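Long-range contacts in structure-specific endonuclease subunit slx4 (Schizosaccharomyces pombe, PDB 4ZDT), which serves as the regulatory subunit of the slx1-slx4 structure-specific endonuclease, which cuts branched DNA during repair and recombination: residues B[10-15]-B[41-46]; B[35-40]-B[50-55]. All blocks are in the same frame, centred on the assembly; numbering follows the deposited sequence.

From the N terminus the chain runs through helix 3-18, then helix 23-29, and continues into helices 36-45 and 52-62; this C-terminal Slx4 domain is all helical. Contact 1 closes the longer loop, bringing the end of helix 36-45 back onto helix 3-18 with 25 residues between its segments. Contact 2 closes a short one, folding the start of helix 52-62 onto helix 36-45. Their segments alternate along the sequence, so the two loops cross rather than nest. Helix 36-45 belongs to both contacts, whose centres lie about 10 Å apart. They join where Ile12 meets Phe39 and Leu43 meets Val50 and Ile55, tying three helices into one apolar core.

Contact 1: B[10-15]-B[41-46]; sequences RAISQV and LWLKRK
Val15 is the bump of this contact: its CG1 methyl pushes into a hollow formed by Trp42, Leu43 and Lys46. Three atoms line the hollow around Val15 CG1: Lys46 CB at 3.6 Å, Leu43 CD2 at 3.7 Å and, from the indole, Trp42 CZ3 at 3.8 Å, the methyl approaching the ring obliquely. CG1 lies opposite the backbone N of Val15 (chi1 174°), which sends this branch into the hollow. The axes of segments 10-15 and 41-45 approach to 11.1 Å at 80° to each other, so in this small helical domain, of the HTH clan, the two nearly perpendicular segments meet over a compact patch. One turn earlier, Ile12 makes a more distant contact with Leu43, its CG2 reaching Leu43 CD1 at 4.2 Å with the two side chains crossing at about a right angle. Leu43 thus spreads its two methyls over both residues, CD2 to Val15 and CD1 to Ile12. Leu48 of the following loop also packs on Ile12 and Val15. The indole NE1 of Trp42 is hydrogen-bonded to Asp21, while Ser13 OG is hydrogen-bonded to the backbone O of Cys45 of the slx1 chain.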
ATOM      1  N   ARG B  10      -6.952   9.132   8.898  1.00 26.01           N
ATOM      2  CA  ARG B  10      -5.680   8.577   9.348  1.00 27.03           C
ATOM      3  C   ARG B  10      -5.881   7.196   9.981  1.00 26.22           C
ATOM      4  O   ARG B  10      -5.094   6.280   9.743  1.00 26.18           O
ATOM      5  CB  ARG B  10      -5.000   9.542  10.330  1.00 26.92           C
ATOM      6  CG  ARG B  10      -3.571   9.139  10.741  1.00 31.35           C
ATOM      7  CD  ARG B  10      -2.985  10.168  11.711  1.00 36.65           C
ATOM      8  NE  ARG B  10      -1.567   9.953  12.006  1.00 41.71           N
ATOM      9  CZ  ARG B  10      -1.090   9.005  12.813  1.00 44.69           C
ATOM     10  NH1 ARG B  10      -1.903   8.132  13.404  1.00 46.43           N
ATOM     11  NH2 ARG B  10       0.215   8.920  13.021  1.00 46.51           N
ATOM     12  N   ALA B  11      -6.958   7.061  10.764  1.00 25.66           N
ATOM     13  CA  ALA B  11      -7.348   5.791  11.355  1.00 25.15           C
ATOM     14  C   ALA B  11      -7.615   4.706  10.306  1.00 24.93           C
ATOM     15  O   ALA B  11      -7.236   3.544  10.516  1.00 23.97           O
ATOM     16  CB  ALA B  11      -8.569   5.968  12.269  1.00 25.78           C
ATOM     17  N   ILE B  12      -8.243   5.065   9.177  1.00 23.55           N
ATOM     18  CA  ILE B  12      -8.463   4.078   8.106  1.00 22.64           C
ATOM     19  C   ILE B  12      -7.094   3.615   7.565  1.00 22.59           C
ATOM     20  O   ILE B  12      -6.849   2.405   7.428  1.00 22.42           O
ATOM     21  CB  ILE B  12      -9.365   4.610   6.950  1.00 23.30           C
ATOM     22  CG1 ILE B  12     -10.766   5.023   7.465  1.00 21.66           C
ATOM     23  CG2 ILE B  12      -9.505   3.563   5.824  1.00 21.17           C
ATOM     24  CD1 ILE B  12     -11.522   5.973   6.499  1.00 25.95           C
ATOM     25  N   SER B  13      -6.202   4.577   7.289  1.00 22.80           N
ATOM     26  CA  SER B  13      -4.864   4.249   6.798  1.00 22.90           C
ATOM     27  C   SER B  13      -4.124   3.339   7.781  1.00 23.32           C
ATOM     28  O   SER B  13      -3.481   2.361   7.363  1.00 23.07           O
ATOM     29  CB  SER B  13      -4.050   5.513   6.510  1.00 23.17           C
ATOM     30  OG  SER B  13      -4.696   6.319   5.515  1.00 22.60           O
ATOM     31  N   GLN B  14      -4.217   3.661   9.076  1.00 23.38           N
ATOM     32  CA  GLN B  14      -3.563   2.866  10.108  1.00 24.13           C
ATOM     33  C   GLN B  14      -4.069   1.443  10.143  1.00 23.62           C
ATOM     34  O   GLN B  14      -3.271   0.519  10.295  1.00 24.86           O
ATOM     35  CB  GLN B  14      -3.635   3.520  11.499  1.00 24.14           C
ATOM     36  CG  GLN B  14      -2.858   4.825  11.604  1.00 27.58           C
ATOM     37  CD  GLN B  14      -1.382   4.668  11.274  1.00 32.66           C
ATOM     38  OE1 GLN B  14      -0.660   3.905  11.929  1.00 36.00           O
ATOM     39  NE2 GLN B  14      -0.924   5.388  10.264  1.00 31.48           N
ATOM     40  N   VAL B  15      -5.374   1.236   9.970  1.00 22.79           N
ATOM     41  CA  VAL B  15      -5.901  -0.122   9.944  1.00 22.85           C
ATOM     42  C   VAL B  15      -5.393  -0.922   8.731  1.00 22.96           C
ATOM     43  O   VAL B  15      -4.995  -2.107   8.844  1.00 22.59           O
ATOM     44  CB  VAL B  15      -7.447  -0.149   9.977  1.00 23.80           C
ATOM     45  CG1 VAL B  15      -7.926  -1.554   9.799  1.00 23.75           C
ATOM     46  CG2 VAL B  15      -7.974   0.426  11.323  1.00 23.74           C
ATOM     47  N   LEU B  41     -17.113  -3.383   5.963  1.00 30.82           N
ATOM     48  CA  LEU B  41     -17.259  -4.558   6.840  1.00 31.64           C
ATOM     49  C   LEU B  41     -15.909  -5.065   7.329  1.00 30.81           C
ATOM     50  O   LEU B  41     -15.753  -5.416   8.510  1.00 30.73           O
ATOM     51  CB  LEU B  41     -18.031  -5.672   6.113  1.00 32.80           C
ATOM     52  CG  LEU B  41     -19.494  -5.386   5.772  1.00 36.07           C
ATOM     53  CD1 LEU B  41     -19.973  -6.246   4.578  1.00 40.14           C
ATOM     54  CD2 LEU B  41     -20.374  -5.625   6.985  1.00 39.25           C
ATOM     55  N   TRP B  42     -14.924  -5.069   6.429  1.00 29.73           N
ATOM     56  CA  TRP B  42     -13.552  -5.455   6.788  1.00 28.78           C
ATOM     57  C   TRP B  42     -13.035  -4.534   7.893  1.00 28.30           C
ATOM     58  O   TRP B  42     -12.488  -4.995   8.894  1.00 27.47           O
ATOM     59  CB  TRP B  42     -12.652  -5.385   5.543  1.00 29.41           C
ATOM     60  CG  TRP B  42     -11.198  -5.862   5.693  1.00 28.46           C
ATOM     61  CD1 TRP B  42     -10.730  -7.137   5.506  1.00 30.07           C
ATOM     62  CD2 TRP B  42     -10.044  -5.050   5.967  1.00 28.00           C
ATOM     63  NE1 TRP B  42      -9.358  -7.177   5.685  1.00 28.40           N
ATOM     64  CE2 TRP B  42      -8.913  -5.912   5.965  1.00 27.94           C
ATOM     65  CE3 TRP B  42      -9.852  -3.680   6.219  1.00 26.03           C
ATOM     66  CZ2 TRP B  42      -7.610  -5.448   6.209  1.00 27.80           C
ATOM     67  CZ3 TRP B  42      -8.549  -3.218   6.466  1.00 27.19           C
ATOM     68  CH2 TRP B  42      -7.446  -4.108   6.460  1.00 27.93           C
ATOM     69  N   LEU B  43     -13.222  -3.225   7.722  1.00 27.59           N
ATOM     70  CA  LEU B  43     -12.835  -2.281   8.763  1.00 27.66           C
ATOM     71  C   LEU B  43     -13.570  -2.544  10.077  1.00 27.78           C
ATOM     72  O   LEU B  43     -12.978  -2.471  11.144  1.00 27.22           O
ATOM     73  CB  LEU B  43     -13.058  -0.827   8.309  1.00 26.73           C
ATOM     74  CG  LEU B  43     -12.154  -0.387   7.157  1.00 26.52           C
ATOM     75  CD1 LEU B  43     -12.655   0.924   6.547  1.00 25.90           C
ATOM     76  CD2 LEU B  43     -10.688  -0.301   7.656  1.00 23.15           C
ATOM     77  N   LYS B  44     -14.865  -2.822   9.989  1.00 29.38           N
ATOM     78  CA  LYS B  44     -15.662  -3.065  11.200  1.00 31.06           C
ATOM     79  C   LYS B  44     -15.083  -4.233  12.020  1.00 32.14           C
ATOM     80  O   LYS B  44     -14.926  -4.132  13.245  1.00 31.58           O
ATOM     81  CB  LYS B  44     -17.121  -3.309  10.819  1.00 31.17           C
ATOM     82  CG  LYS B  44     -18.072  -3.472  12.005  1.00 32.78           C
ATOM     83  CD  LYS B  44     -19.492  -3.709  11.504  1.00 34.95           C
ATOM     84  CE  LYS B  44     -20.395  -4.210  12.643  1.00 38.02           C
ATOM     85  NZ  LYS B  44     -21.805  -4.309  12.163  1.00 41.79           N
ATOM     86  N   ARG B  45     -14.735  -5.321  11.328  1.00 33.72           N
ATOM     87  CA  ARG B  45     -14.048  -6.471  11.951  1.00 35.07           C
ATOM     88  C   ARG B  45     -12.713  -6.102  12.593  1.00 35.22           C
ATOM     89  O   ARG B  45     -12.231  -6.822  13.474  1.00 35.40           O
ATOM     90  CB  ARG B  45     -13.822  -7.596  10.927  1.00 35.49           C
ATOM     91  CG  ARG B  45     -15.082  -8.374  10.553  1.00 38.97           C
ATOM     92  CD  ARG B  45     -14.759  -9.627   9.700  1.00 45.36           C
ATOM     93  NE  ARG B  45     -14.910  -9.382   8.261  1.00 49.23           N
ATOM     94  CZ  ARG B  45     -13.930  -9.453   7.356  1.00 50.28           C
ATOM     95  NH1 ARG B  45     -12.689  -9.775   7.710  1.00 50.31           N
ATOM     96  NH2 ARG B  45     -14.205  -9.202   6.080  1.00 50.99           N
ATOM     97  N   LYS B  46     -12.110  -4.994  12.158  1.00 35.06           N
ATOM     98  CA  LYS B  46     -10.846  -4.536  12.748  1.00 35.29           C
ATOM     99  C   LYS B  46     -11.068  -3.458  13.812  1.00 35.13           C
ATOM    100  O   LYS B  46     -10.169  -2.655  14.071  1.00 35.64           O
ATOM    101  CB  LYS B  46      -9.894  -3.984  11.673  1.00 35.48           C
ATOM    102  CG  LYS B  46      -9.682  -4.842  10.423  1.00 36.53           C
ATOM    103  CD  LYS B  46      -8.988  -6.140  10.736  1.00 37.19           C
ATOM    104  CE  LYS B  46      -8.647  -6.895   9.465  1.00 38.04           C
ATOM    105  NZ  LYS B  46      -9.831  -7.509   8.821  1.00 40.47           N
TER

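Contact 2: B[35-40]-B[50-55]; sequences DVEEFQ and VSLDLI. With GOL (glycerol), chain I.
Gln40 reaches across to Val50 with its carboxamide while Val36, Phe39 and Gln40 pack against Ile55, joining successive helices 36-45 and 52-62 of the all-helical Slx4 domain, a member of the HTH clan. The Gln40 NE2 to Val50 O hydrogen bond is 2.9 Å long and nearly straight at 174°; it uses a carbonyl lone pair and lies in the plane of the amide. An extended chain, with CG opposite the backbone N (chi1 -176°), carries the amide this far. NE2 also donates to O2 of a glycerol, probably from the crystallisation liquor, which accepts from Leu52 N as well. Cutting this side chain back to an alanine would probably leave Val50 O without its side-chain donor and uncover Leu52 CD2, which rests against CD and OE1 of the glutamine.

Next to the amide's aliphatic stem, Ile55 turns its two branches to different partners. Its CD1 lies 3.6 Å from Gln40 CB, whereas its CG2 presses on Val36 CG1 at 3.4 Å, a tight fit, and meets the edge of the Phe39 ring. Leu52 CD2 closes on the same Val36 methyl, again snugly at 3.5 Å. Farther out, Phe39 is backed by Ile12 and Val16 of helix 3-18, and Leu43 packs on Ile55. Both helix starts are N-capped: Asp35 OD1 accepts from Glu38 N from above its carboxylate plane, and Ser51 OG accepts from Leu54 N at 3.0 Å. A water bridges the backbones, donating to Gln40 O and accepting from Val50 N at 3.2 Å.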
ATOM      1  N   ASP B  35     -13.779  -2.983  -3.147  1.00 36.67           N
ATOM      2  CA  ASP B  35     -15.238  -2.957  -2.974  1.00 37.26           C
ATOM      3  C   ASP B  35     -15.533  -2.194  -1.676  1.00 37.05           C
ATOM      4  O   ASP B  35     -15.241  -2.679  -0.580  1.00 37.51           O
ATOM      5  CB  ASP B  35     -15.813  -4.383  -2.929  1.00 37.82           C
ATOM      6  CG  ASP B  35     -17.335  -4.416  -2.707  1.00 39.65           C
ATOM      7  OD1 ASP B  35     -17.873  -3.623  -1.898  1.00 41.42           O
ATOM      8  OD2 ASP B  35     -17.997  -5.273  -3.326  1.00 40.93           O
ATOM      9  N   VAL B  36     -16.099  -0.997  -1.807  1.00 37.07           N
ATOM     10  CA  VAL B  36     -16.286  -0.096  -0.659  1.00 36.72           C
ATOM     11  C   VAL B  36     -17.148  -0.710   0.442  1.00 36.22           C
ATOM     12  O   VAL B  36     -16.792  -0.641   1.619  1.00 35.20           O
ATOM     13  CB  VAL B  36     -16.821   1.266  -1.094  1.00 36.97           C
ATOM     14  CG1 VAL B  36     -17.043   2.150   0.104  1.00 38.55           C
ATOM     15  CG2 VAL B  36     -15.827   1.919  -2.001  1.00 37.11           C
ATOM     16  N   GLU B  37     -18.263  -1.331   0.050  1.00 36.06           N
ATOM     17  CA  GLU B  37     -19.135  -2.015   0.998  1.00 36.41           C
ATOM     18  C   GLU B  37     -18.426  -3.165   1.713  1.00 35.65           C
ATOM     19  O   GLU B  37     -18.550  -3.300   2.930  1.00 35.44           O
ATOM     20  CB  GLU B  37     -20.433  -2.478   0.320  1.00 37.47           C
ATOM     21  CG  GLU B  37     -21.434  -1.325   0.124  1.00 41.26           C
ATOM     22  CD  GLU B  37     -22.441  -1.561  -0.999  1.00 46.86           C
ATOM     23  OE1 GLU B  37     -22.797  -2.731  -1.266  1.00 49.14           O
ATOM     24  OE2 GLU B  37     -22.881  -0.561  -1.615  1.00 49.23           O
ATOM     25  N   GLU B  38     -17.664  -3.972   0.973  1.00 34.98           N
ATOM     26  CA  GLU B  38     -16.882  -5.047   1.597  1.00 34.33           C
ATOM     27  C   GLU B  38     -15.816  -4.489   2.551  1.00 32.89           C
ATOM     28  O   GLU B  38     -15.640  -5.017   3.659  1.00 32.79           O
ATOM     29  CB  GLU B  38     -16.256  -5.972   0.544  1.00 34.63           C
ATOM     30  CG  GLU B  38     -17.254  -6.954  -0.106  1.00 36.73           C
ATOM     31  CD  GLU B  38     -16.623  -7.802  -1.213  0.80 39.97           C
ATOM     32  OE1 GLU B  38     -15.376  -7.940  -1.244  0.50 40.70           O
ATOM     33  OE2 GLU B  38     -17.380  -8.338  -2.052  0.50 40.92           O
ATOM     34  N   PHE B  39     -15.151  -3.414   2.120  1.00 31.94           N
ATOM     35  CA  PHE B  39     -14.111  -2.698   2.894  1.00 30.71           C
ATOM     36  C   PHE B  39     -14.673  -2.164   4.211  1.00 30.69           C
ATOM     37  O   PHE B  39     -14.036  -2.313   5.274  1.00 30.94           O
ATOM     38  CB  PHE B  39     -13.541  -1.551   2.040  1.00 30.19           C
ATOM     39  CG  PHE B  39     -12.329  -0.819   2.646  1.00 28.07           C
ATOM     40  CD1 PHE B  39     -11.329  -1.508   3.365  1.00 25.13           C
ATOM     41  CD2 PHE B  39     -12.162   0.544   2.424  1.00 26.48           C
ATOM     42  CE1 PHE B  39     -10.205  -0.830   3.892  1.00 23.85           C
ATOM     43  CE2 PHE B  39     -11.034   1.235   2.930  1.00 26.87           C
ATOM     44  CZ  PHE B  39     -10.055   0.534   3.669  1.00 23.34           C
ATOM     45  N   GLN B  40     -15.865  -1.572   4.162  1.00 30.54           N
ATOM     46  CA  GLN B  40     -16.521  -1.090   5.379  1.00 29.86           C
ATOM     47  C   GLN B  40     -16.674  -2.207   6.418  1.00 30.26           C
ATOM     48  O   GLN B  40     -16.378  -2.009   7.602  1.00 29.80           O
ATOM     49  CB  GLN B  40     -17.872  -0.455   5.035  1.00 30.14           C
ATOM     50  CG  GLN B  40     -18.609   0.169   6.224  1.00 29.10           C
ATOM     51  CD  GLN B  40     -19.936   0.779   5.814  1.00 30.59           C
ATOM     52  OE1 GLN B  40     -20.726   0.147   5.104  1.00 27.79           O
ATOM     53  NE2 GLN B  40     -20.187   2.020   6.246  1.00 28.88           N
ATOM     54  N   VAL B  50     -16.676   3.247  10.292  1.00 25.51           N
ATOM     55  CA  VAL B  50     -16.691   4.438   9.441  1.00 25.52           C
ATOM     56  C   VAL B  50     -17.774   4.325   8.380  1.00 25.86           C
ATOM     57  O   VAL B  50     -18.163   3.216   7.980  1.00 26.24           O
ATOM     58  CB  VAL B  50     -15.327   4.690   8.763  1.00 25.16           C
ATOM     59  CG1 VAL B  50     -14.264   4.979   9.818  1.00 23.85           C
ATOM     60  CG2 VAL B  50     -14.912   3.482   7.889  1.00 24.65           C
ATOM     61  N   SER B  51     -18.236   5.481   7.916  1.00 25.93           N
ATOM     62  CA  SER B  51     -19.294   5.573   6.922  1.00 26.26           C
ATOM     63  C   SER B  51     -18.746   5.334   5.534  1.00 26.51           C
ATOM     64  O   SER B  51     -17.540   5.454   5.304  1.00 26.54           O
ATOM     65  CB  SER B  51     -19.907   6.982   6.972  1.00 25.93           C
ATOM     66  OG  SER B  51     -18.916   7.951   6.620  1.00 26.30           O
ATOM     67  N   LEU B  52     -19.637   5.017   4.600  1.00 27.00           N
ATOM     68  CA  LEU B  52     -19.282   4.947   3.184  1.00 27.55           C
ATOM     69  C   LEU B  52     -18.775   6.274   2.629  1.00 27.43           C
ATOM     70  O   LEU B  52     -17.872   6.283   1.788  1.00 26.88           O
ATOM     71  CB  LEU B  52     -20.461   4.424   2.346  1.00 28.19           C
ATOM     72  CG  LEU B  52     -20.844   2.953   2.551  1.00 30.24           C
ATOM     73  CD1 LEU B  52     -21.938   2.541   1.545  1.00 32.60           C
ATOM     74  CD2 LEU B  52     -19.621   2.044   2.421  1.00 31.16           C
ATOM     75  N   ASP B  53     -19.331   7.396   3.102  1.00 26.98           N
ATOM     76  CA  ASP B  53     -18.822   8.714   2.699  1.00 26.61           C
ATOM     77  C   ASP B  53     -17.375   8.939   3.131  1.00 26.48           C
ATOM     78  O   ASP B  53     -16.561   9.477   2.365  1.00 26.10           O
ATOM     79  CB  ASP B  53     -19.700   9.853   3.239  1.00 27.30           C
ATOM     80  CG  ASP B  53     -21.026   9.997   2.480  1.00 28.99           C
ATOM     81  OD1 ASP B  53     -21.185   9.389   1.402  1.00 30.21           O
ATOM     82  OD2 ASP B  53     -21.911  10.717   2.972  1.00 29.10           O
ATOM     83  N   LEU B  54     -17.051   8.512   4.347  1.00 24.91           N
ATOM     84  CA  LEU B  54     -15.691   8.626   4.861  1.00 25.47           C
ATOM     85  C   LEU B  54     -14.729   7.756   4.057  1.00 25.46           C
ATOM     86  O   LEU B  54     -13.578   8.130   3.834  1.00 24.60           O
ATOM     87  CB  LEU B  54     -15.643   8.236   6.339  1.00 25.65           C
ATOM     88  CG  LEU B  54     -15.831   9.374   7.346  1.00 28.81           C
ATOM     89  CD1 LEU B  54     -15.702   8.857   8.771  1.00 28.56           C
ATOM     90  CD2 LEU B  54     -14.835  10.492   7.085  1.00 29.17           C
ATOM     91  N   ILE B  55     -15.209   6.594   3.623  1.00 25.50           N
ATOM     92  CA  ILE B  55     -14.390   5.667   2.832  1.00 25.62           C
ATOM     93  C   ILE B  55     -14.156   6.220   1.437  1.00 25.98           C
ATOM     94  O   ILE B  55     -13.026   6.280   0.975  1.00 26.44           O
ATOM     95  CB  ILE B  55     -14.999   4.244   2.784  1.00 25.56           C
ATOM     96  CG1 ILE B  55     -14.874   3.595   4.160  1.00 24.47           C
ATOM     97  CG2 ILE B  55     -14.285   3.376   1.718  1.00 24.68           C
ATOM     98  CD1 ILE B  55     -15.793   2.388   4.364  1.00 26.22           C
TER
HETATM   99  C1  GOL I 503     -23.915   3.743   4.397  1.00 48.87           C
HETATM  100  O1  GOL I 503     -23.925   2.438   4.930  1.00 50.80           O
HETATM  101  C2  GOL I 503     -23.225   4.685   5.377  1.00 46.90           C
HETATM  102  O2  GOL I 503     -21.965   4.158   5.728  1.00 43.89           O
HETATM  103  C3  GOL I 503     -24.081   4.833   6.629  1.00 47.26           C
HETATM  104  O3  GOL I 503     -24.311   6.200   6.884  1.00 48.17           O
HETATM  105  O   HOH W   1     -16.681   0.193   9.410  1.00 26.44           O